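Long-range contact in protein-tyrosine-phosphatase (Vibrio vulnificus, PDB 7DHF), which probably removes phosphate from phosphotyrosine residues of proteins, as a member of the low-molecular-weight protein tyrosine phosphatase family: residues Asp53-Val65 / Tyr124-Gln136. The protein carries 1 engineered substitution. Residues are numbered along the deposited sequence; the frame is centred on the assembly and turned at random.
Sequences DAMAIEVAKENCV and YRQSKEAFVHAYQ
V59 is the knob of this helix pair, lodged in a hole made by K128, F131, V132 and Y135. Its CG1 meets Y135 CB at 3.6 Å, while CG2 turns to F131 CB and the K128 chain. The axes of helix 54-61 and of 128-136 come within 9.5 Å of each other and cross at -56°.

One aromatic lies on either side of the knob along helix 128-146. The F131 ring takes M55 CB squarely over one face, 3.9 Å from the ring centroid, and A56 CB touches its CD1 and CE1. Y135, with CG anti to the backbone N (chi1 -171°), reaches past A60 to the turn at N63-V65. There the N63 amide lies nearly parallel to the Y135 ring, over the CE2 rim of one face, and V65 CG2 sits at the edge, 3.1 Å from Y135 OH. N63 ND2 donates to V59 O at 2.9 Å, which helps hold the amide there; C64, with positive phi, closes the helix in a Schellman motif.

Towards solvent, K128 stretches fully extended across the M55 sulfur, and its NZ takes the syn lone pair of E62 OE2 at 2.7 Å in a salt bridge. At the other end D53 caps helix 54-61: OD2 accepts from M55 N and also meets F131 CZ obliquely at 3.5 Å, and OD1 stands at the edge of the Y124 ring. A water bridges D53 OD1 to R125 N.

Further out, T21 of helix 18-29 touches both A56 and Y135, so a third helix packs against the pair. Y124 N bonds to OD1 of D122, the predicted proton donor. Packing around V59 is thus apolar, with polar links at the margins; the D53 carboxylate, shared between cap and water, ties the start of helix 54-61 to the Y124 loop beside the probable active site.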
loop_
_atom_site.group_PDB
_atom_site.type_symbol
_atom_site.label_atom_id
_atom_site.label_comp_id
_atom_site.label_asym_id
_atom_site.label_seq_id
_atom_site.Cartn_x
_atom_site.Cartn_y
_atom_site.Cartn_z
ATOM N N ASP A 53 -11.639 -1.851 3.144
ATOM C CA ASP A 53 -12.516 -3.001 3.290
ATOM C C ASP A 53 -12.701 -3.338 4.766
ATOM O O ASP A 53 -11.745 -3.331 5.545
ATOM C CB ASP A 53 -11.889 -4.186 2.557
ATOM C CG ASP A 53 -12.780 -5.404 2.548
ATOM O OD1 ASP A 53 -13.407 -5.672 1.501
ATOM O OD2 ASP A 53 -12.842 -6.097 3.584
ATOM N N ALA A 54 -13.944 -3.646 5.144
ATOM C CA ALA A 54 -14.259 -3.854 6.554
ATOM C C ALA A 54 -13.402 -4.954 7.168
ATOM O O ALA A 54 -12.998 -4.858 8.333
ATOM C CB ALA A 54 -15.743 -4.186 6.713
ATOM N N MET A 55 -13.120 -6.017 6.411
ATOM C CA MET A 55 -12.316 -7.097 6.968
ATOM C C MET A 55 -10.852 -6.693 7.081
ATOM O O MET A 55 -10.158 -7.135 8.005
ATOM C CB MET A 55 -12.458 -8.362 6.122
ATOM C CG MET A 55 -11.898 -9.611 6.793
ATOM S SD MET A 55 -12.741 -9.999 8.348
ATOM C CE MET A 55 -14.298 -10.641 7.740
ATOM N N ALA A 56 -10.360 -5.863 6.158
ATOM C CA ALA A 56 -9.016 -5.314 6.307
ATOM C C ALA A 56 -8.916 -4.457 7.562
ATOM O O ALA A 56 -7.929 -4.536 8.302
ATOM C CB ALA A 56 -8.633 -4.508 5.066
ATOM N N ILE A 57 -9.936 -3.635 7.826
ATOM C CA ILE A 57 -9.940 -2.829 9.043
ATOM C C ILE A 57 -9.927 -3.727 10.272
ATOM O O ILE A 57 -9.179 -3.489 11.228
ATOM C CB ILE A 57 -11.151 -1.874 9.051
ATOM C CG1 ILE A 57 -11.090 -0.914 7.858
ATOM C CG2 ILE A 57 -11.210 -1.098 10.368
ATOM C CD1 ILE A 57 -12.296 0.009 7.730
ATOM N N GLU A 58 -10.752 -4.775 10.264
ATOM C CA GLU A 58 -10.880 -5.640 11.433
ATOM C C GLU A 58 -9.567 -6.358 11.728
ATOM O O GLU A 58 -9.108 -6.389 12.876
ATOM C CB GLU A 58 -12.008 -6.644 11.194
ATOM C CG GLU A 58 -12.243 -7.638 12.319
ATOM C CD GLU A 58 -13.162 -7.080 13.390
ATOM O OE1 GLU A 58 -13.064 -5.871 13.690
ATOM O OE2 GLU A 58 -13.995 -7.843 13.918
ATOM N N VAL A 59 -8.957 -6.959 10.703
ATOM C CA VAL A 59 -7.706 -7.685 10.908
ATOM C C VAL A 59 -6.625 -6.749 11.433
ATOM O O VAL A 59 -5.867 -7.101 12.344
ATOM C CB VAL A 59 -7.279 -8.400 9.610
ATOM C CG1 VAL A 59 -5.862 -8.944 9.724
ATOM C CG2 VAL A 59 -8.248 -9.530 9.289
ATOM N N ALA A 60 -6.531 -5.545 10.866
ATOM C CA ALA A 60 -5.546 -4.586 11.355
ATOM C C ALA A 60 -5.850 -4.179 12.790
ATOM O O ALA A 60 -4.939 -4.065 13.619
ATOM C CB ALA A 60 -5.514 -3.361 10.442
ATOM N N LYS A 61 -7.130 -3.971 13.108
ATOM C CA LYS A 61 -7.510 -3.570 14.459
ATOM C C LYS A 61 -7.106 -4.627 15.479
ATOM O O LYS A 61 -6.692 -4.296 16.597
ATOM C CB LYS A 61 -9.016 -3.309 14.511
ATOM C CG LYS A 61 -9.525 -2.809 15.852
ATOM C CD LYS A 61 -11.015 -2.513 15.781
ATOM C CE LYS A 61 -11.560 -2.025 17.113
ATOM N NZ LYS A 61 -13.013 -1.710 17.030
ATOM N N GLU A 62 -7.220 -5.906 15.115
ATOM C CA GLU A 62 -6.790 -6.980 16.003
ATOM C C GLU A 62 -5.292 -6.937 16.267
ATOM O O GLU A 62 -4.819 -7.593 17.200
ATOM C CB GLU A 62 -7.177 -8.330 15.401
ATOM C CG GLU A 62 -8.680 -8.552 15.334
ATOM C CD GLU A 62 -9.057 -9.817 14.589
ATOM O OE1 GLU A 62 -8.150 -10.489 14.058
ATOM O OE2 GLU A 62 -10.263 -10.135 14.535
ATOM N N ASN A 63 -4.539 -6.189 15.459
ATOM C CA ASN A 63 -3.109 -5.994 15.664
ATOM C C ASN A 63 -2.782 -4.562 16.073
ATOM O O ASN A 63 -1.625 -4.142 15.985
ATOM C CB ASN A 63 -2.341 -6.388 14.403
ATOM C CG ASN A 63 -2.445 -7.869 14.104
ATOM O OD1 ASN A 63 -1.657 -8.669 14.606
ATOM N ND2 ASN A 63 -3.415 -8.244 13.278
ATOM N N CYS A 64 -3.787 -3.804 16.514
ATOM C CA CYS A 64 -3.584 -2.443 17.013
ATOM C C CYS A 64 -3.052 -1.506 15.930
ATOM O O CYS A 64 -2.229 -0.627 16.192
ATOM C CB CYS A 64 -2.722 -2.404 18.278
ATOM S SG CYS A 64 -3.525 -3.110 19.741
ATOM N N VAL A 65 -3.531 -1.694 14.703
ATOM C CA VAL A 65 -3.252 -0.792 13.592
ATOM C C VAL A 65 -4.580 -0.221 13.120
ATOM O O VAL A 65 -5.514 -0.973 12.816
ATOM C CB VAL A 65 -2.506 -1.501 12.447
ATOM C CG1 VAL A 65 -2.404 -0.593 11.226
ATOM C CG2 VAL A 65 -1.116 -1.925 12.901
ATOM N N TYR A 124 -9.249 -9.145 -1.658
ATOM C CA TYR A 124 -10.594 -8.618 -1.848
ATOM C C TYR A 124 -11.568 -9.724 -2.229
ATOM O O TYR A 124 -11.278 -10.560 -3.090
ATOM C CB TYR A 124 -10.568 -7.541 -2.933
ATOM C CG TYR A 124 -11.872 -6.792 -3.108
ATOM C CD1 TYR A 124 -12.528 -6.235 -2.016
ATOM C CD2 TYR A 124 -12.428 -6.609 -4.367
ATOM C CE1 TYR A 124 -13.712 -5.542 -2.172
ATOM C CE2 TYR A 124 -13.611 -5.915 -4.532
ATOM C CZ TYR A 124 -14.247 -5.382 -3.432
ATOM O OH TYR A 124 -15.423 -4.688 -3.594
ATOM N N ARG A 125 -12.723 -9.728 -1.564
ATOM C CA ARG A 125 -13.816 -10.652 -1.842
ATOM C C ARG A 125 -13.503 -12.089 -1.452
ATOM O O ARG A 125 -14.205 -13.015 -1.875
ATOM C CB ARG A 125 -14.291 -10.545 -3.294
ATOM C CG ARG A 125 -15.068 -9.272 -3.513
ATOM C CD ARG A 125 -15.776 -9.224 -4.859
ATOM N NE ARG A 125 -16.372 -7.914 -5.137
ATOM C CZ ARG A 125 -17.269 -7.289 -4.372
ATOM N NH1 ARG A 125 -17.727 -6.104 -4.741
ATOM N NH2 ARG A 125 -17.708 -7.818 -3.238
ATOM N N GLN A 126 -12.483 -12.289 -0.625
ATOM C CA GLN A 126 -12.160 -13.592 -0.069
ATOM C C GLN A 126 -12.449 -13.588 1.431
ATOM O O GLN A 126 -12.829 -12.569 2.014
ATOM C CB GLN A 126 -10.700 -13.942 -0.365
ATOM C CG GLN A 126 -10.417 -14.135 -1.846
ATOM C CD GLN A 126 -8.962 -13.922 -2.198
ATOM O OE1 GLN A 126 -8.094 -14.697 -1.798
ATOM N NE2 GLN A 126 -8.685 -12.859 -2.944
ATOM N N SER A 127 -12.273 -14.751 2.050
ATOM C CA SER A 127 -12.574 -14.912 3.463
ATOM C C SER A 127 -11.532 -14.195 4.320
ATOM O O SER A 127 -10.482 -13.753 3.841
ATOM C CB SER A 127 -12.610 -16.394 3.830
ATOM O OG SER A 127 -11.321 -16.967 3.725
ATOM N N LYS A 128 -11.829 -14.102 5.619
ATOM C CA LYS A 128 -10.909 -13.454 6.546
ATOM C C LYS A 128 -9.527 -14.092 6.492
ATOM O O LYS A 128 -8.521 -13.406 6.702
ATOM C CB LYS A 128 -11.454 -13.542 7.972
ATOM C CG LYS A 128 -10.546 -12.908 9.012
ATOM C CD LYS A 128 -11.220 -12.819 10.368
ATOM C CE LYS A 128 -10.332 -12.107 11.371
ATOM N NZ LYS A 128 -11.003 -11.925 12.687
ATOM N N GLU A 129 -9.456 -15.398 6.212
ATOM C CA GLU A 129 -8.161 -16.067 6.111
ATOM C C GLU A 129 -7.245 -15.355 5.128
ATOM O O GLU A 129 -6.045 -15.198 5.384
ATOM C CB GLU A 129 -8.353 -17.520 5.672
ATOM C CG GLU A 129 -8.878 -18.445 6.751
ATOM C CD GLU A 129 -8.811 -19.903 6.340
ATOM O OE1 GLU A 129 -7.687 -20.431 6.206
ATOM O OE2 GLU A 129 -9.881 -20.517 6.138
ATOM N N ALA A 130 -7.788 -14.930 3.986
ATOM C CA ALA A 130 -6.975 -14.234 2.993
ATOM C C ALA A 130 -6.502 -12.887 3.522
ATOM O O ALA A 130 -5.382 -12.456 3.225
ATOM C CB ALA A 130 -7.767 -14.057 1.698
ATOM N N PHE A 131 -7.343 -12.206 4.302
ATOM C CA PHE A 131 -6.940 -10.935 4.893
ATOM C C PHE A 131 -5.875 -11.138 5.965
ATOM O O PHE A 131 -4.974 -10.305 6.117
ATOM C CB PHE A 131 -8.167 -10.208 5.444
ATOM C CG PHE A 131 -9.027 -9.593 4.375
ATOM C CD1 PHE A 131 -8.847 -8.275 3.997
ATOM C CD2 PHE A 131 -10.008 -10.339 3.742
ATOM C CE1 PHE A 131 -9.629 -7.709 3.013
ATOM C CE2 PHE A 131 -10.794 -9.778 2.753
ATOM C CZ PHE A 131 -10.604 -8.461 2.388
ATOM N N VAL A 132 -5.962 -12.234 6.720
ATOM C CA VAL A 132 -4.926 -12.544 7.702
ATOM C C VAL A 132 -3.598 -12.813 7.005
ATOM O O VAL A 132 -2.538 -12.363 7.459
ATOM C CB VAL A 132 -5.367 -13.722 8.593
ATOM C CG1 VAL A 132 -4.223 -14.186 9.490
ATOM C CG2 VAL A 132 -6.569 -13.323 9.433
ATOM N N HIS A 133 -3.630 -13.552 5.893
ATOM C CA HIS A 133 -2.410 -13.825 5.141
ATOM C C HIS A 133 -1.809 -12.538 4.594
ATOM O O HIS A 133 -0.597 -12.309 4.693
ATOM C CB HIS A 133 -2.715 -14.802 4.003
ATOM C CG HIS A 133 -1.553 -15.056 3.095
ATOM N ND1 HIS A 133 -0.417 -15.722 3.504
ATOM C CD2 HIS A 133 -1.352 -14.738 1.794
ATOM C CE1 HIS A 133 0.432 -15.801 2.497
ATOM N NE2 HIS A 133 -0.110 -15.212 1.446
ATOM N N ALA A 134 -2.646 -11.680 4.005
ATOM C CA ALA A 134 -2.151 -10.411 3.485
ATOM C C ALA A 134 -1.553 -9.562 4.596
ATOM O O ALA A 134 -0.471 -8.986 4.431
ATOM C CB ALA A 134 -3.278 -9.657 2.779
ATOM N N TYR A 135 -2.235 -9.481 5.743
ATOM C CA TYR A 135 -1.706 -8.684 6.843
ATOM C C TYR A 135 -0.360 -9.222 7.309
ATOM O O TYR A 135 0.563 -8.447 7.587
ATOM C CB TYR A 135 -2.691 -8.627 8.014
ATOM C CG TYR A 135 -2.234 -7.633 9.053
ATOM C CD1 TYR A 135 -2.663 -6.316 9.008
ATOM C CD2 TYR A 135 -1.326 -7.995 10.042
ATOM C CE1 TYR A 135 -2.225 -5.391 9.929
ATOM C CE2 TYR A 135 -0.879 -7.073 10.969
ATOM C CZ TYR A 135 -1.333 -5.772 10.908
ATOM O OH TYR A 135 -0.897 -4.842 11.823
ATOM N N GLN A 136 -0.231 -10.546 7.401
ATOM C CA GLN A 136 1.029 -11.137 7.840
ATOM C C GLN A 136 2.180 -10.712 6.937
ATOM O O GLN A 136 3.233 -10.277 7.417
ATOM C CB GLN A 136 0.906 -12.660 7.865
ATOM C CG GLN A 136 2.160 -13.374 8.348
ATOM C CD GLN A 136 2.450 -13.110 9.810
ATOM O OE1 GLN A 136 1.534 -12.920 10.609
ATOM N NE2 GLN A 136 3.727 -13.099 10.169
HETATM O O HOH W 1 -13.823 -8.149 0.455
#